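Local coordinates for flagellar brake protein YcgR (Escherichia coli K-12, PDB 5Y6G) that acts as a flagellar brake, binding cyclic di-GMP through its PilZ domain and then engaging the flagellar motor so that swimming and swarming slow down, at residues A[23-28]-A[50-55]; A[43-48]-A[97-102]. All blocks are in the same frame, centred on the assembly; numbering follows the deposited sequence.

Contact 1: A[23-28]-A[50-55]. With SO4 (sulfate ion), chain D.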
ATOM      1  N   LEU A  23      15.110   4.950  -3.478  1.00 39.41           N
ATOM      2  CA  LEU A  23      15.538   5.737  -2.333  1.00 33.06           C
ATOM      3  C   LEU A  23      16.677   6.669  -2.732  1.00 28.04           C
ATOM      4  O   LEU A  23      17.217   6.600  -3.838  1.00 31.71           O
ATOM      5  CB  LEU A  23      15.967   4.821  -1.182  1.00 33.37           C
ATOM      6  CG  LEU A  23      14.899   3.881  -0.618  1.00 38.84           C
ATOM      7  CD1 LEU A  23      15.436   3.131   0.593  1.00 35.36           C
ATOM      8  CD2 LEU A  23      13.647   4.653  -0.248  1.00 37.82           C
ATOM      9  N   ALA A  24      17.043   7.555  -1.804  1.00 34.26           N
ATOM     10  CA  ALA A  24      18.101   8.520  -2.092  1.00 29.51           C
ATOM     11  C   ALA A  24      19.435   7.837  -2.359  1.00 39.28           C
ATOM     12  O   ALA A  24      20.273   8.381  -3.088  1.00 39.41           O
ATOM     13  CB  ALA A  24      18.235   9.516  -0.943  1.00 28.40           C
ATOM     14  N   ASP A  25      19.651   6.652  -1.794  1.00 37.67           N
ATOM     15  CA  ASP A  25      20.864   5.890  -2.052  1.00 39.44           C
ATOM     16  C   ASP A  25      20.789   5.095  -3.351  1.00 37.92           C
ATOM     17  O   ASP A  25      21.713   4.328  -3.644  1.00 43.77           O
ATOM     18  CB  ASP A  25      21.160   4.962  -0.866  1.00 43.08           C
ATOM     19  CG  ASP A  25      20.121   3.869  -0.698  1.00 44.15           C
ATOM     20  OD1 ASP A  25      20.307   3.008   0.186  1.00 46.09           O
ATOM     21  OD2 ASP A  25      19.128   3.861  -1.457  1.00 47.64           O
ATOM     22  N   ASN A  26      19.716   5.268  -4.124  1.00 36.36           N
ATOM     23  CA  ASN A  26      19.487   4.654  -5.432  1.00 38.81           C
ATOM     24  C   ASN A  26      19.084   3.187  -5.325  1.00 36.85           C
ATOM     25  O   ASN A  26      18.978   2.508  -6.358  1.00 38.30           O
ATOM     26  CB  ASN A  26      20.705   4.783  -6.352  1.00 42.78           C
ATOM     27  CG  ASN A  26      20.316   5.018  -7.796  1.00 44.72           C
ATOM     28  OD1 ASN A  26      19.201   5.447  -8.088  1.00 41.52           O
ATOM     29  ND2 ASN A  26      21.236   4.739  -8.709  1.00 47.10           N
ATOM     30  N   SER A  27      18.849   2.673  -4.122  1.00 34.14           N
ATOM     31  CA  SER A  27      18.343   1.317  -3.988  1.00 39.55           C
ATOM     32  C   SER A  27      16.825   1.304  -4.139  1.00 36.45           C
ATOM     33  O   SER A  27      16.148   2.324  -3.980  1.00 40.39           O
ATOM     34  CB  SER A  27      18.744   0.714  -2.640  1.00 29.51           C
ATOM     35  OG  SER A  27      18.042   1.329  -1.573  1.00 50.76           O
ATOM     36  N   THR A  28      16.292   0.132  -4.462  1.00 37.62           N
ATOM     37  CA  THR A  28      14.866  -0.039  -4.698  1.00 32.81           C
ATOM     38  C   THR A  28      14.191  -0.573  -3.443  1.00 32.10           C
ATOM     39  O   THR A  28      14.648  -1.559  -2.856  1.00 45.11           O
ATOM     40  CB  THR A  28      14.614  -0.985  -5.871  1.00 40.54           C
ATOM     41  OG1 THR A  28      15.039  -0.361  -7.090  1.00 40.40           O
ATOM     42  CG2 THR A  28      13.128  -1.335  -5.962  1.00 27.07           C
ATOM     43  N   PRO A  50      14.900  -0.456   6.177  1.00 71.94           N
ATOM     44  CA  PRO A  50      16.249   0.100   6.036  1.00 66.32           C
ATOM     45  C   PRO A  50      16.384   1.374   6.853  1.00 58.78           C
ATOM     46  O   PRO A  50      15.408   2.090   7.094  1.00 51.32           O
ATOM     47  CB  PRO A  50      16.366   0.376   4.531  1.00 56.93           C
ATOM     48  CG  PRO A  50      14.948   0.459   4.044  1.00 58.95           C
ATOM     49  CD  PRO A  50      14.174  -0.497   4.897  1.00 63.10           C
ATOM     50  N   ALA A  51      17.613   1.648   7.297  1.00 69.65           N
ATOM     51  CA  ALA A  51      17.850   2.836   8.111  1.00 71.37           C
ATOM     52  C   ALA A  51      17.418   4.104   7.381  1.00 65.20           C
ATOM     53  O   ALA A  51      16.929   5.053   8.004  1.00 61.25           O
ATOM     54  CB  ALA A  51      19.324   2.918   8.508  1.00 74.71           C
ATOM     55  N   GLU A  52      17.585   4.134   6.058  1.00 63.67           N
ATOM     56  CA  GLU A  52      17.187   5.311   5.291  1.00 64.73           C
ATOM     57  C   GLU A  52      15.701   5.604   5.450  1.00 66.62           C
ATOM     58  O   GLU A  52      15.298   6.766   5.580  1.00 66.07           O
ATOM     59  CB  GLU A  52      17.536   5.116   3.815  1.00 58.35           C
ATOM     60  CG  GLU A  52      17.242   6.331   2.957  1.00 63.79           C
ATOM     61  CD  GLU A  52      18.444   6.776   2.151  1.00 63.55           C
ATOM     62  OE1 GLU A  52      19.049   5.929   1.461  1.00 67.44           O
ATOM     63  OE2 GLU A  52      18.793   7.972   2.222  1.00 64.29           O
ATOM     64  N   LEU A  53      14.871   4.564   5.446  1.00 59.29           N
ATOM     65  CA  LEU A  53      13.427   4.752   5.497  1.00 47.19           C
ATOM     66  C   LEU A  53      13.007   5.305   6.852  1.00 44.86           C
ATOM     67  O   LEU A  53      13.385   4.771   7.900  1.00 51.62           O
ATOM     68  CB  LEU A  53      12.713   3.429   5.218  1.00 42.56           C
ATOM     69  CG  LEU A  53      11.201   3.472   4.987  1.00 38.14           C
ATOM     70  CD1 LEU A  53      10.866   4.242   3.720  1.00 47.53           C
ATOM     71  CD2 LEU A  53      10.631   2.066   4.921  1.00 41.26           C
ATOM     72  N   GLN A  54      12.224   6.379   6.832  1.00 37.08           N
ATOM     73  CA  GLN A  54      11.680   6.960   8.053  1.00 48.43           C
ATOM     74  C   GLN A  54      10.566   7.926   7.672  1.00 48.52           C
ATOM     75  O   GLN A  54      10.416   8.310   6.509  1.00 39.24           O
ATOM     76  CB  GLN A  54      12.754   7.663   8.885  1.00 48.68           C
ATOM     77  CG  GLN A  54      13.527   8.735   8.139  1.00 41.87           C
ATOM     78  CD  GLN A  54      14.454   9.512   9.053  1.00 61.38           C
ATOM     79  OE1 GLN A  54      14.043   9.994  10.110  1.00 67.20           O
ATOM     80  NE2 GLN A  54      15.714   9.634   8.654  1.00 69.70           N
ATOM     81  N   GLU A  55       9.783   8.312   8.675  1.00 38.68           N
ATOM     82  CA  GLU A  55       8.613   9.144   8.448  1.00 36.38           C
ATOM     83  C   GLU A  55       9.026  10.551   8.033  1.00 39.08           C
ATOM     84  O   GLU A  55      10.043  11.086   8.483  1.00 40.74           O
ATOM     85  CB  GLU A  55       7.751   9.187   9.709  1.00 32.17           C
ATOM     86  CG  GLU A  55       7.622   7.832  10.398  1.00 55.76           C
ATOM     87  CD  GLU A  55       6.839   7.899  11.695  1.00 60.61           C
ATOM     88  OE1 GLU A  55       6.548   6.826  12.268  1.00 50.90           O
ATOM     89  OE2 GLU A  55       6.513   9.020  12.142  1.00 57.00           O
TER
HETATM   90  S   SO4 D 303      17.980  -3.067  -5.756  1.00 95.96           S
HETATM   91  O1  SO4 D 303      19.353  -3.555  -5.670  1.00103.34           O
HETATM   92  O2  SO4 D 303      17.125  -4.126  -6.286  1.00 97.54           O
HETATM   93  O3  SO4 D 303      17.928  -1.906  -6.641  1.00 90.34           O
HETATM   94  O4  SO4 D 303      17.517  -2.691  -4.423  1.00 99.29           O
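L23 and E52 mark the nearest approach of the two backbones, with 7.8 Å from L23 CA to E52 CA, too wide for any backbone hydrogen bond across the gap. Residues 23-26 make a type I beta turn, in which N26 N donates to L23 O while L23 N donates to S27 O; with N26 at positive phi, this is a type I turn with a G1 bulge. Residues 50-55 form an irregular loop with a weak bond from L53 N to P50 O. E52 is the main bridge. With CG anti to the backbone N (chi1 -176°) and a bend at chi2, its carboxylate reaches over to the turn, where E52 OE1 takes a weak bond from D25 N at 3.4 Å. E52 OE2 lies 3.6 Å from A24 CB. The contact joins the tip of the hairpin of strands 18-22 and 28-36 to the loop between strands 40-45 and 58-65, at the surface of the PilZ domain. The D25 and E52 side chains run past each other in opposite senses, their carboxylate planes 85° apart. D25 OD1 and E52 OE1, both acceptors, are 3.4 Å apart, an electrostatically unfavourable approach that the two bonds to D25 OD2 probably offset on the D25 side. D25 is held from its own side: CG sits between the backbone N and carbonyl carbon (chi1 67°), and OD2 accepts from S27 N at 2.9 Å, from above the carboxylate plane, closing an Asx turn. S27 OG donates to D25 OD2 as well, at 2.8 Å, on its syn side. Deeper in, buried L23 points CD1 at P50 CG, 4.4 Å away, and also packs on F59. Beyond the turn, T28 N binds sulfate O4 at 3.1 Å, an ion that R30 also grips.

Contact 2: A[43-48]-A[97-102]. With C2E (9,9'-[(2R,3R,3aS,5S,7aR,9R,10R,10aS,12S,14aR)-3,5,10,12-tetrahydroxy-5,12-dioxidooctahydro-2H,7H-difuro[3,2-d:3',2'-j][1,3,7,9,2,8]tetraoxadiphosphacyclododecine-2,9-diyl]bis(2-amino-1,9-dihydro-6H-purin-6-one)), chain C.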
ATOM      1  N   ALA A  43       0.941  -0.177   3.335  1.00 36.17           N
ATOM      2  CA  ALA A  43       1.782  -1.176   2.692  1.00 34.73           C
ATOM      3  C   ALA A  43       2.615  -1.905   3.739  1.00 32.35           C
ATOM      4  O   ALA A  43       2.803  -1.421   4.856  1.00 36.11           O
ATOM      5  CB  ALA A  43       2.696  -0.550   1.631  1.00 25.86           C
ATOM      6  N   LEU A  44       3.122  -3.075   3.353  1.00 28.82           N
ATOM      7  CA  LEU A  44       3.945  -3.918   4.206  1.00 29.27           C
ATOM      8  C   LEU A  44       5.322  -4.076   3.580  1.00 33.11           C
ATOM      9  O   LEU A  44       5.442  -4.311   2.372  1.00 33.60           O
ATOM     10  CB  LEU A  44       3.301  -5.297   4.400  1.00 27.85           C
ATOM     11  CG  LEU A  44       1.904  -5.325   5.019  1.00 38.05           C
ATOM     12  CD1 LEU A  44       1.382  -6.754   5.102  1.00 33.42           C
ATOM     13  CD2 LEU A  44       1.939  -4.675   6.389  1.00 31.98           C
ATOM     14  N   LEU A  45       6.357  -3.956   4.408  1.00 36.14           N
ATOM     15  CA  LEU A  45       7.716  -4.160   3.935  1.00 39.49           C
ATOM     16  C   LEU A  45       8.073  -5.643   3.925  1.00 54.14           C
ATOM     17  O   LEU A  45       7.492  -6.459   4.646  1.00 48.87           O
ATOM     18  CB  LEU A  45       8.719  -3.399   4.801  1.00 33.79           C
ATOM     19  CG  LEU A  45       9.118  -2.005   4.325  1.00 42.19           C
ATOM     20  CD1 LEU A  45      10.218  -1.448   5.208  1.00 39.95           C
ATOM     21  CD2 LEU A  45       9.566  -2.056   2.873  1.00 47.88           C
ATOM     22  N   GLU A  46       9.051  -5.985   3.085  1.00 73.89           N
ATOM     23  CA  GLU A  46       9.553  -7.355   3.029  1.00 80.88           C
ATOM     24  C   GLU A  46      10.572  -7.610   4.136  1.00 91.86           C
ATOM     25  O   GLU A  46      10.384  -8.491   4.983  1.00 93.53           O
ATOM     26  CB  GLU A  46      10.175  -7.629   1.656  1.00 71.97           C
ATOM     27  CG  GLU A  46       9.588  -6.794   0.525  1.00 72.60           C
ATOM     28  CD  GLU A  46       8.127  -7.102   0.261  1.00 74.16           C
ATOM     29  OE1 GLU A  46       7.571  -7.989   0.941  1.00 75.29           O
ATOM     30  OE2 GLU A  46       7.534  -6.455  -0.629  1.00 74.12           O
ATOM     31  N   THR A  47      11.660  -6.845   4.135  1.00 93.99           N
ATOM     32  CA  THR A  47      12.685  -6.952   5.160  1.00 86.29           C
ATOM     33  C   THR A  47      12.316  -6.099   6.371  1.00 77.87           C
ATOM     34  O   THR A  47      11.229  -5.518   6.457  1.00 69.82           O
ATOM     35  CB  THR A  47      14.041  -6.505   4.613  1.00 79.71           C
ATOM     36  OG1 THR A  47      14.168  -5.085   4.770  1.00 80.74           O
ATOM     37  CG2 THR A  47      14.169  -6.849   3.138  1.00 71.35           C
ATOM     38  N   ALA A  48      13.243  -6.024   7.321  1.00 79.37           N
ATOM     39  CA  ALA A  48      13.194  -4.971   8.322  1.00 74.97           C
ATOM     40  C   ALA A  48      13.492  -3.634   7.653  1.00 72.79           C
ATOM     41  O   ALA A  48      14.214  -3.566   6.654  1.00 67.31           O
ATOM     42  CB  ALA A  48      14.197  -5.247   9.441  1.00 63.17           C
ATOM     43  N   PRO A  97       7.389  -4.280   9.276  1.00 45.43           N
ATOM     44  CA  PRO A  97       7.043  -2.851   9.238  1.00 43.26           C
ATOM     45  C   PRO A  97       5.799  -2.579   8.404  1.00 36.63           C
ATOM     46  O   PRO A  97       5.629  -3.120   7.308  1.00 31.88           O
ATOM     47  CB  PRO A  97       8.283  -2.199   8.610  1.00 42.47           C
ATOM     48  CG  PRO A  97       9.363  -3.245   8.665  1.00 43.06           C
ATOM     49  CD  PRO A  97       8.663  -4.559   8.596  1.00 43.07           C
ATOM     50  N   ARG A  98       4.936  -1.715   8.932  1.00 39.80           N
ATOM     51  CA  ARG A  98       3.733  -1.260   8.249  1.00 41.55           C
ATOM     52  C   ARG A  98       3.904   0.204   7.871  1.00 30.48           C
ATOM     53  O   ARG A  98       4.247   1.035   8.721  1.00 27.75           O
ATOM     54  CB  ARG A  98       2.497  -1.452   9.135  1.00 34.19           C
ATOM     55  CG  ARG A  98       1.308  -0.562   8.775  1.00 26.03           C
ATOM     56  CD  ARG A  98       0.735  -0.898   7.404  1.00 33.88           C
ATOM     57  NE  ARG A  98      -0.321   0.037   7.010  1.00 41.87           N
ATOM     58  CZ  ARG A  98      -1.572  -0.022   7.456  1.00 42.49           C
ATOM     59  NH1 ARG A  98      -1.922  -0.965   8.319  1.00 32.60           N
ATOM     60  NH2 ARG A  98      -2.470   0.863   7.046  1.00 40.06           N
ATOM     61  N   LEU A  99       3.678   0.513   6.600  1.00 34.38           N
ATOM     62  CA  LEU A  99       3.855   1.860   6.083  1.00 30.15           C
ATOM     63  C   LEU A  99       2.498   2.517   5.876  1.00 33.21           C
ATOM     64  O   LEU A  99       1.546   1.879   5.415  1.00 33.57           O
ATOM     65  CB  LEU A  99       4.641   1.843   4.770  1.00 26.42           C
ATOM     66  CG  LEU A  99       5.985   1.103   4.773  1.00 33.21           C
ATOM     67  CD1 LEU A  99       6.663   1.205   3.414  1.00 40.58           C
ATOM     68  CD2 LEU A  99       6.912   1.617   5.871  1.00 35.50           C
ATOM     69  N   SER A 100       2.414   3.794   6.232  1.00 30.15           N
ATOM     70  CA  SER A 100       1.207   4.586   6.039  1.00 25.98           C
ATOM     71  C   SER A 100       1.558   5.798   5.192  1.00 27.58           C
ATOM     72  O   SER A 100       2.325   6.663   5.630  1.00 29.20           O
ATOM     73  CB  SER A 100       0.607   5.005   7.382  1.00 28.69           C
ATOM     74  OG  SER A 100       0.183   3.865   8.109  1.00 30.22           O
ATOM     75  N   PHE A 101       1.004   5.859   3.984  1.00 25.60           N
ATOM     76  CA  PHE A 101       1.281   6.926   3.036  1.00 23.01           C
ATOM     77  C   PHE A 101       0.092   7.868   2.909  1.00 36.65           C
ATOM     78  O   PHE A 101      -1.065   7.465   3.059  1.00 29.45           O
ATOM     79  CB  PHE A 101       1.610   6.371   1.649  1.00 28.37           C
ATOM     80  CG  PHE A 101       2.909   5.643   1.582  1.00 27.07           C
ATOM     81  CD1 PHE A 101       4.088   6.337   1.353  1.00 27.36           C
ATOM     82  CD2 PHE A 101       2.948   4.265   1.736  1.00 27.54           C
ATOM     83  CE1 PHE A 101       5.291   5.671   1.284  1.00 28.29           C
ATOM     84  CE2 PHE A 101       4.144   3.583   1.670  1.00 32.58           C
ATOM     85  CZ  PHE A 101       5.324   4.289   1.442  1.00 26.23           C
ATOM     86  N   ARG A 102       0.398   9.129   2.616  1.00 31.94           N
ATOM     87  CA  ARG A 102      -0.583  10.107   2.171  1.00 36.77           C
ATOM     88  C   ARG A 102      -0.239  10.516   0.745  1.00 34.50           C
ATOM     89  O   ARG A 102       0.892  10.931   0.471  1.00 30.80           O
ATOM     90  CB  ARG A 102      -0.610  11.335   3.089  1.00 37.17           C
ATOM     91  CG  ARG A 102      -1.509  12.457   2.586  1.00 42.54           C
ATOM     92  CD  ARG A 102      -1.502  13.694   3.497  1.00 46.37           C
ATOM     93  NE  ARG A 102      -0.207  14.375   3.548  1.00 55.62           N
ATOM     94  CZ  ARG A 102       0.106  15.466   2.849  1.00 71.90           C
ATOM     95  NH1 ARG A 102      -0.782  16.014   2.029  1.00 81.31           N
ATOM     96  NH2 ARG A 102       1.308  16.013   2.971  1.00 68.68           N
TER
HETATM   97  P1  C2E C 302      -2.569  11.802   8.887  1.00 40.01           P
HETATM   98  O2P C2E C 302      -1.659  10.771   9.718  1.00 33.52           O
HETATM   99  O1P C2E C 302      -1.816  13.060   8.688  1.00 66.72           O
HETATM  100  O5' C2E C 302      -2.957  11.169   7.460  1.00 33.14           O
HETATM  101  C5' C2E C 302      -3.588  11.936   6.437  1.00 39.05           C
HETATM  102  C4' C2E C 302      -4.162  11.027   5.348  1.00 51.59           C
HETATM  103  O4' C2E C 302      -3.159  10.135   4.851  1.00 49.85           O
HETATM  104  C3' C2E C 302      -5.270  10.117   5.895  1.00 44.92           C
HETATM  105  O3' C2E C 302      -6.545  10.758   5.939  1.00 57.98           O
HETATM  106  C2' C2E C 302      -5.265   8.986   4.856  1.00 30.77           C
HETATM  107  O2' C2E C 302      -6.104   9.319   3.751  1.00 36.35           O
HETATM  108  C1' C2E C 302      -3.790   8.922   4.423  1.00 40.20           C
HETATM  109  N9  C2E C 302      -3.162   7.759   5.054  1.00 33.38           N
HETATM  110  C8  C2E C 302      -2.192   7.770   6.015  1.00 34.77           C
HETATM  111  N7  C2E C 302      -1.882   6.549   6.338  1.00 35.82           N
HETATM  112  C5  C2E C 302      -2.631   5.684   5.609  1.00 28.21           C
HETATM  113  C6  C2E C 302      -2.722   4.273   5.534  1.00 21.45           C
HETATM  114  O6  C2E C 302      -2.022   3.556   6.232  1.00 29.06           O
HETATM  115  N1  C2E C 302      -3.607   3.736   4.667  1.00 21.47           N
HETATM  116  C2  C2E C 302      -4.385   4.540   3.889  1.00 26.81           C
HETATM  117  N2  C2E C 302      -5.274   3.961   3.020  1.00 25.35           N
HETATM  118  N3  C2E C 302      -4.311   5.850   3.947  1.00 34.42           N
HETATM  119  C4  C2E C 302      -3.457   6.453   4.783  1.00 25.47           C
HETATM  120  P11 C2E C 302      -7.741  10.211   6.869  1.00 45.27           P
HETATM  121  O21 C2E C 302      -8.003   8.652   6.550  1.00 46.70           O
HETATM  122  O11 C2E C 302      -8.975  10.980   6.598  1.00 48.69           O
HETATM  123  O5A C2E C 302      -7.319  10.394   8.413  1.00 37.73           O
HETATM  124  C5A C2E C 302      -7.067  11.684   8.971  1.00 44.38           C
HETATM  125  C4A C2E C 302      -6.271  11.594  10.276  1.00 41.99           C
HETATM  126  O4A C2E C 302      -6.896  10.688  11.189  1.00 43.54           O
HETATM  127  C3A C2E C 302      -4.859  11.049  10.036  1.00 49.89           C
HETATM  128  O3A C2E C 302      -3.925  12.083   9.712  1.00 56.85           O
HETATM  129  C2A C2E C 302      -4.527  10.447  11.410  1.00 52.27           C
HETATM  130  O2A C2E C 302      -3.962  11.453  12.254  1.00 58.72           O
HETATM  131  C1A C2E C 302      -5.896   9.982  11.930  1.00 46.93           C
HETATM  132  N91 C2E C 302      -6.034   8.537  11.713  1.00 36.70           N
HETATM  133  C81 C2E C 302      -6.874   7.928  10.825  1.00 25.97           C
HETATM  134  N71 C2E C 302      -6.733   6.638  10.897  1.00 36.74           N
HETATM  135  C51 C2E C 302      -5.797   6.334  11.829  1.00 22.46           C
HETATM  136  C61 C2E C 302      -5.247   5.125  12.323  1.00 33.99           C
HETATM  137  O61 C2E C 302      -5.612   4.041  11.893  1.00 37.23           O
HETATM  138  N11 C2E C 302      -4.303   5.201  13.285  1.00 32.74           N
HETATM  139  C21 C2E C 302      -3.900   6.414  13.759  1.00 37.33           C
HETATM  140  N21 C2E C 302      -2.940   6.456  14.735  1.00 43.70           N
HETATM  141  N31 C2E C 302      -4.401   7.541  13.310  1.00 30.29           N
HETATM  142  C41 C2E C 302      -5.341   7.548  12.360  1.00 26.67           C
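A43 and L99 form the hydrogen-bonded pair of an antiparallel ladder between strands 40-45 and 93-104; the N-to-C directions of 43-45 and 97-102 differ by 143°. Three backbone bonds hold it. A43 N donates to L99 O at 3.0 Å, L99 N returns a nearly straight bond to A43 O at 2.7 Å, and L45 N gives one to P97 O at 3.1 Å. L44 and R98 are the non-hydrogen-bonded pair.

Apolar contacts lie on the A43 and L99 side and at the P97 end. L45 CB meets the P97 ring at CG, 3.9 Å away, the two side chains crossing at about a right angle, while L45 CG touches L99 CD1 at 4.1 Å. The edge of the F101 ring faces A43 CB.

Polar side chains belong to R98 and S100. R98 has CG anti to the backbone N (chi1 158°) and bends at chi2 (66°), which folds NE back onto L99 O at 3.1 Å. That oxygen therefore accepts twice, from A43 N and R98 NE on opposite faces of its plane, and the bond helps fix the rotation of the guanidinium. R98 NH2 donates at 2.8 Å to O6 of a c-di-GMP guanine, which lies at the guanidinium edge and also bonds S100 OG, while NH1 makes a salt bridge to O1P of a second c-di-GMP. R4, R8 and D35 also hydrogen-bond c-di-GMP, in a site characteristic of the PilZ beta-barrel, where strand 93-104 lines the c-di-GMP pocket.

The segments alternate along the chain: one residue separates 43-48 from 50-55, so the chain passes from contact 2 to contact 1 almost at once. Their centres lie about 12 Å apart, contact 1 near the surface, about 17 Å from the chain centre, and contact 2 about 8 Å from it. Apolar packing joins them: L53 CD2 sits 3.5 Å from L45 CD1 and 3.9 Å from L99 CD2, while P50 CD is 4.1 Å from L45 CD1. L53 thus covers the side of the ladder bearing L99, whereas R98 and S100 meet c-di-GMP. Contact 1 takes no part in binding the nucleotide; its sulfate probably comes from the crystallisation liquor.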